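Local structure of CDC48 domain-containing protein (Pyrococcus horikoshii, 4UZR) at residues 90-95 against 128-133; 95-98 against 102-105. The protein is of unknown function but assembles into a dodecamer containing a 12-bladed beta-propeller, and may bind ATP. One frame throughout, in Å; residues are numbered along the deposited sequence.

Contact 1 of 2, residues 90-95 against 128-133; sequences ENLIVV and DLVVII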
# COMPACT_ATOMS: atom_id res chain seq x y z
N GLU A 90 -8.11 -4.43 12.77
CA GLU A 90 -6.90 -3.65 12.97
C GLU A 90 -6.89 -3.00 14.35
O GLU A 90 -7.52 -1.97 14.57
CB GLU A 90 -6.77 -2.59 11.87
CG GLU A 90 -6.61 -3.18 10.48
CD GLU A 90 -7.05 -2.24 9.38
OE1 GLU A 90 -7.79 -1.28 9.67
OE2 GLU A 90 -6.66 -2.47 8.21
N ASN A 91 -6.16 -3.62 15.28
CA ASN A 91 -6.05 -3.14 16.66
C ASN A 91 -7.39 -3.09 17.39
O ASN A 91 -7.57 -2.31 18.32
CB ASN A 91 -5.34 -1.78 16.71
N LEU A 92 -8.33 -3.92 16.94
CA LEU A 92 -9.63 -4.04 17.58
C LEU A 92 -9.99 -5.50 17.79
O LEU A 92 -9.92 -6.31 16.87
CB LEU A 92 -10.71 -3.37 16.73
CG LEU A 92 -11.14 -1.94 17.04
CD1 LEU A 92 -12.56 -1.71 16.54
CD2 LEU A 92 -11.04 -1.63 18.53
N ILE A 93 -10.39 -5.84 19.01
CA ILE A 93 -10.88 -7.18 19.31
C ILE A 93 -12.33 -7.07 19.77
O ILE A 93 -12.63 -6.43 20.77
CB ILE A 93 -10.02 -7.87 20.40
CG1 ILE A 93 -8.55 -7.90 19.97
CG2 ILE A 93 -10.52 -9.28 20.66
CD1 ILE A 93 -7.60 -8.31 21.07
N VAL A 94 -13.24 -7.67 19.00
CA VAL A 94 -14.67 -7.59 19.30
C VAL A 94 -15.20 -8.95 19.73
O VAL A 94 -15.05 -9.94 19.02
CB VAL A 94 -15.47 -7.08 18.08
CG1 VAL A 94 -16.96 -7.04 18.40
CG2 VAL A 94 -14.98 -5.70 17.66
N VAL A 95 -15.83 -8.98 20.90
CA VAL A 95 -16.33 -10.22 21.49
C VAL A 95 -17.85 -10.18 21.66
O VAL A 95 -18.40 -9.18 22.12
CB VAL A 95 -15.69 -10.47 22.88
CG1 VAL A 95 -16.20 -11.78 23.48
CG2 VAL A 95 -14.18 -10.48 22.77
N ASP A 128 -12.22 1.69 12.54
CA ASP A 128 -12.56 2.25 13.84
C ASP A 128 -14.04 2.07 14.17
O ASP A 128 -14.49 2.43 15.25
CB ASP A 128 -12.21 3.74 13.87
CG ASP A 128 -10.72 4.00 13.87
OD1 ASP A 128 -9.96 3.06 14.20
OD2 ASP A 128 -10.31 5.13 13.55
N LEU A 129 -14.79 1.50 13.24
CA LEU A 129 -16.24 1.43 13.38
C LEU A 129 -16.74 0.04 13.76
O LEU A 129 -16.31 -0.97 13.20
CB LEU A 129 -16.93 1.89 12.09
CG LEU A 129 -17.28 3.38 11.93
CD1 LEU A 129 -16.19 4.29 12.48
CD2 LEU A 129 -17.57 3.71 10.47
N VAL A 130 -17.65 -0.01 14.73
CA VAL A 130 -18.35 -1.24 15.08
C VAL A 130 -19.85 -1.01 14.95
O VAL A 130 -20.42 -0.18 15.64
CB VAL A 130 -18.02 -1.69 16.52
CG1 VAL A 130 -18.80 -2.95 16.87
CG2 VAL A 130 -16.53 -1.93 16.67
N VAL A 131 -20.48 -1.76 14.05
CA VAL A 131 -21.90 -1.62 13.79
C VAL A 131 -22.68 -2.79 14.38
O VAL A 131 -22.37 -3.95 14.12
CB VAL A 131 -22.19 -1.53 12.28
CG1 VAL A 131 -23.69 -1.55 12.01
CG2 VAL A 131 -21.55 -0.28 11.70
N ILE A 132 -23.69 -2.49 15.19
CA ILE A 132 -24.47 -3.53 15.83
C ILE A 132 -25.93 -3.48 15.38
O ILE A 132 -26.60 -2.46 15.51
CB ILE A 132 -24.39 -3.42 17.37
CG1 ILE A 132 -22.94 -3.61 17.81
CG2 ILE A 132 -25.29 -4.45 18.03
CD1 ILE A 132 -22.73 -3.48 19.30
N ILE A 133 -26.40 -4.60 14.83
CA ILE A 133 -27.73 -4.68 14.25
C ILE A 133 -28.60 -5.67 15.01
O ILE A 133 -28.26 -6.85 15.12
CB ILE A 133 -27.68 -5.13 12.77
CG1 ILE A 133 -26.71 -4.27 11.98
CG2 ILE A 133 -29.07 -5.07 12.15
CD1 ILE A 133 -27.10 -2.83 11.92

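Contact 2 of 2, residues 95-98 against 102-105; sequences VITE and VLIF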
# COMPACT_ATOMS: atom_id res chain seq x y z
N VAL A 95 -15.83 -8.98 20.90
CA VAL A 95 -16.33 -10.22 21.49
C VAL A 95 -17.85 -10.18 21.66
O VAL A 95 -18.40 -9.18 22.12
CB VAL A 95 -15.69 -10.47 22.88
CG1 VAL A 95 -16.20 -11.78 23.48
CG2 VAL A 95 -14.18 -10.48 22.77
N ILE A 96 -18.50 -11.27 21.28
CA ILE A 96 -19.95 -11.40 21.44
C ILE A 96 -20.23 -12.63 22.30
O ILE A 96 -19.72 -13.71 22.02
CB ILE A 96 -20.65 -11.57 20.08
CG1 ILE A 96 -20.17 -10.50 19.10
CG2 ILE A 96 -22.15 -11.51 20.25
CD1 ILE A 96 -20.51 -10.80 17.65
N THR A 97 -21.04 -12.47 23.35
CA THR A 97 -21.30 -13.57 24.28
C THR A 97 -22.61 -14.29 23.99
O THR A 97 -23.36 -13.92 23.08
CB THR A 97 -21.33 -13.10 25.75
OG1 THR A 97 -22.58 -12.45 26.03
CG2 THR A 97 -20.17 -12.14 26.03
N GLU A 98 -22.89 -15.32 24.78
CA GLU A 98 -24.07 -16.15 24.60
C GLU A 98 -25.36 -15.36 24.84
O GLU A 98 -26.36 -15.57 24.14
CB GLU A 98 -24.03 -17.33 25.57
CG GLU A 98 -22.91 -18.35 25.32
CD GLU A 98 -22.75 -18.73 23.86
OE1 GLU A 98 -23.77 -18.93 23.16
OE2 GLU A 98 -21.59 -18.82 23.41
N VAL A 102 -21.88 -7.46 23.98
CA VAL A 102 -20.79 -7.09 23.08
C VAL A 102 -19.72 -6.30 23.84
O VAL A 102 -20.01 -5.29 24.47
CB VAL A 102 -21.29 -6.26 21.89
CG1 VAL A 102 -20.13 -5.84 21.01
CG2 VAL A 102 -22.32 -7.04 21.09
N LEU A 103 -18.49 -6.79 23.76
CA LEU A 103 -17.36 -6.14 24.41
C LEU A 103 -16.27 -5.81 23.40
O LEU A 103 -15.91 -6.63 22.57
CB LEU A 103 -16.79 -7.04 25.51
CG LEU A 103 -17.74 -7.35 26.67
CD1 LEU A 103 -18.33 -8.74 26.54
CD2 LEU A 103 -17.02 -7.19 28.00
N ILE A 104 -15.75 -4.59 23.48
CA ILE A 104 -14.73 -4.12 22.55
C ILE A 104 -13.42 -3.78 23.27
O ILE A 104 -13.41 -2.96 24.20
CB ILE A 104 -15.22 -2.90 21.75
CG1 ILE A 104 -16.49 -3.25 20.98
CG2 ILE A 104 -14.13 -2.42 20.80
CD1 ILE A 104 -17.16 -2.06 20.34
N PHE A 105 -12.35 -4.42 22.83
CA PHE A 105 -11.01 -4.25 23.37
C PHE A 105 -10.07 -3.70 22.30
O PHE A 105 -10.34 -3.83 21.10
CB PHE A 105 -10.45 -5.59 23.84
CG PHE A 105 -11.27 -6.27 24.89
CD1 PHE A 105 -11.04 -6.03 26.24
CD2 PHE A 105 -12.26 -7.18 24.54
CE1 PHE A 105 -11.79 -6.66 27.21
CE2 PHE A 105 -13.01 -7.82 25.51
CZ PHE A 105 -12.78 -7.56 26.85

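Contact 1 of 2, residues 90-95 against 128-133
At what is probably the interface between two successive blades of the beta-propeller, two beta-sheets of the chain lie face against face, and Leu92 and Val94 meet Val130. The segments belong to different sheets, since strand 92-97 sits in the sheet that starts at 83-89 and strand 129-133 in the one that starts at 122-126. Both strands run in roughly the same direction, and the CA atoms of Leu92 and Asp128 are 7.9 Å apart while those of Val94 and Val130 are 8.5 Å apart. That spacing fits packed faces, not paired strands, and no hydrogen bond joins the segments. The contact instead converges on one methyl, Val130 CG2. Leu92 CD1 comes in at a slant, 4.0 Å from Val130 CG2, and Val94 CG2 comes to 4.2 Å from Val130 CG2, the two valine side chains pointing in opposite directions as they pass. In Val94 (chi1 178°) and Val130 (chi1 178°) alike, CG2 lies beside the backbone N and CG1 trails beside the carbonyl carbon, which leaves the CG2 branches to face each other. Ile104 of the adjacent strand 101-106 also touches Leu92 and Val130, so the methyl group sits in a wider apolar layer. Leu129 and Val131, on the other face of strand 129-133, pack on Leu88 of a second subunit; on the far face of strand 92-97, Ile93 and Val95 pack on Leu138 of a third. Burying just 134 Å² through three enclosed, wholly apolar side chains, the contact implies cohesion by dispersion and solvent exclusion, without a directional bond to fix how the sheets are set.

Contact 2 of 2, residues 95-98 against 102-105
Val95 and Leu103 face each other as an antiparallel hydrogen-bonded pair in the beta hairpin formed by strands 92-97 and 101-106, their CA atoms 5.1 Å apart. Both amides and both carbonyls of the pair are used within it: Val95 N donates to Leu103 O at 2.9 Å, and Leu103 N returns the bond to Val95 O at 2.9 Å. Each N-H...O angle is 168°, nearly straight. Val95 O also receives a CA-H...O contact from Val102 CA at 3.3 Å. Ile96 and Val102 follow as the non-hydrogen-bonded pair, and their backbone groups turn outward to the flanking strands, Ile96 bonding with Lys84 and Asp85, and Val102 with Gly115. The axes of strands 95-97 and 102-105 make 158°, which agrees with the antiparallel pairing. The polar end of Thr97 is answered inside the turn: OG1 accepts a hydrogen bond from Glu101 N and a weak one from Glu99 N. Its chi1 of 78° sets OG1 between the backbone N and the carbonyl carbon and leaves CG2 beside the N, from where CG2 crosses to Leu103 CD1 at 3.9 Å. Farther from the turn, Val95 CG2 reaches the Phe105 ring at its edge, near the ring plane, 4.0 Å from CE2. Val95 and Leu103 share one face of the sheet, with Ile96 and Val102 on the other. Within 95-98 and 102-105 the pairing rests on this reciprocal bond pair, while the buried Thr97 hydroxyl ties the turn to the strand end and its methyl packs on Leu103.

Contact 1 and contact 2 both use strand 92-97, and their centres lie about 9 Å apart; both include Val95, which touches across only in contact 2. Contact 2 joins that strand to its neighbour within one sheet, whereas contact 1 sets the same sheet against the next. A probable hydrogen bond, Phe105 N to Ile93 O at 2.9 Å, carries the hairpin pairing back into segment 90-95. The Val102 and Ile104 face of the hairpin meets the partner sheet: Ile104 CD1 is 3.7 Å from Val130 CG2, and Val102 CG1 is 3.9 Å from Ile132 CD1. Contact 2 thus pairs strands whose apolar side chains on that face pack on Val130 and Ile132; no nucleotide site is established for either contact.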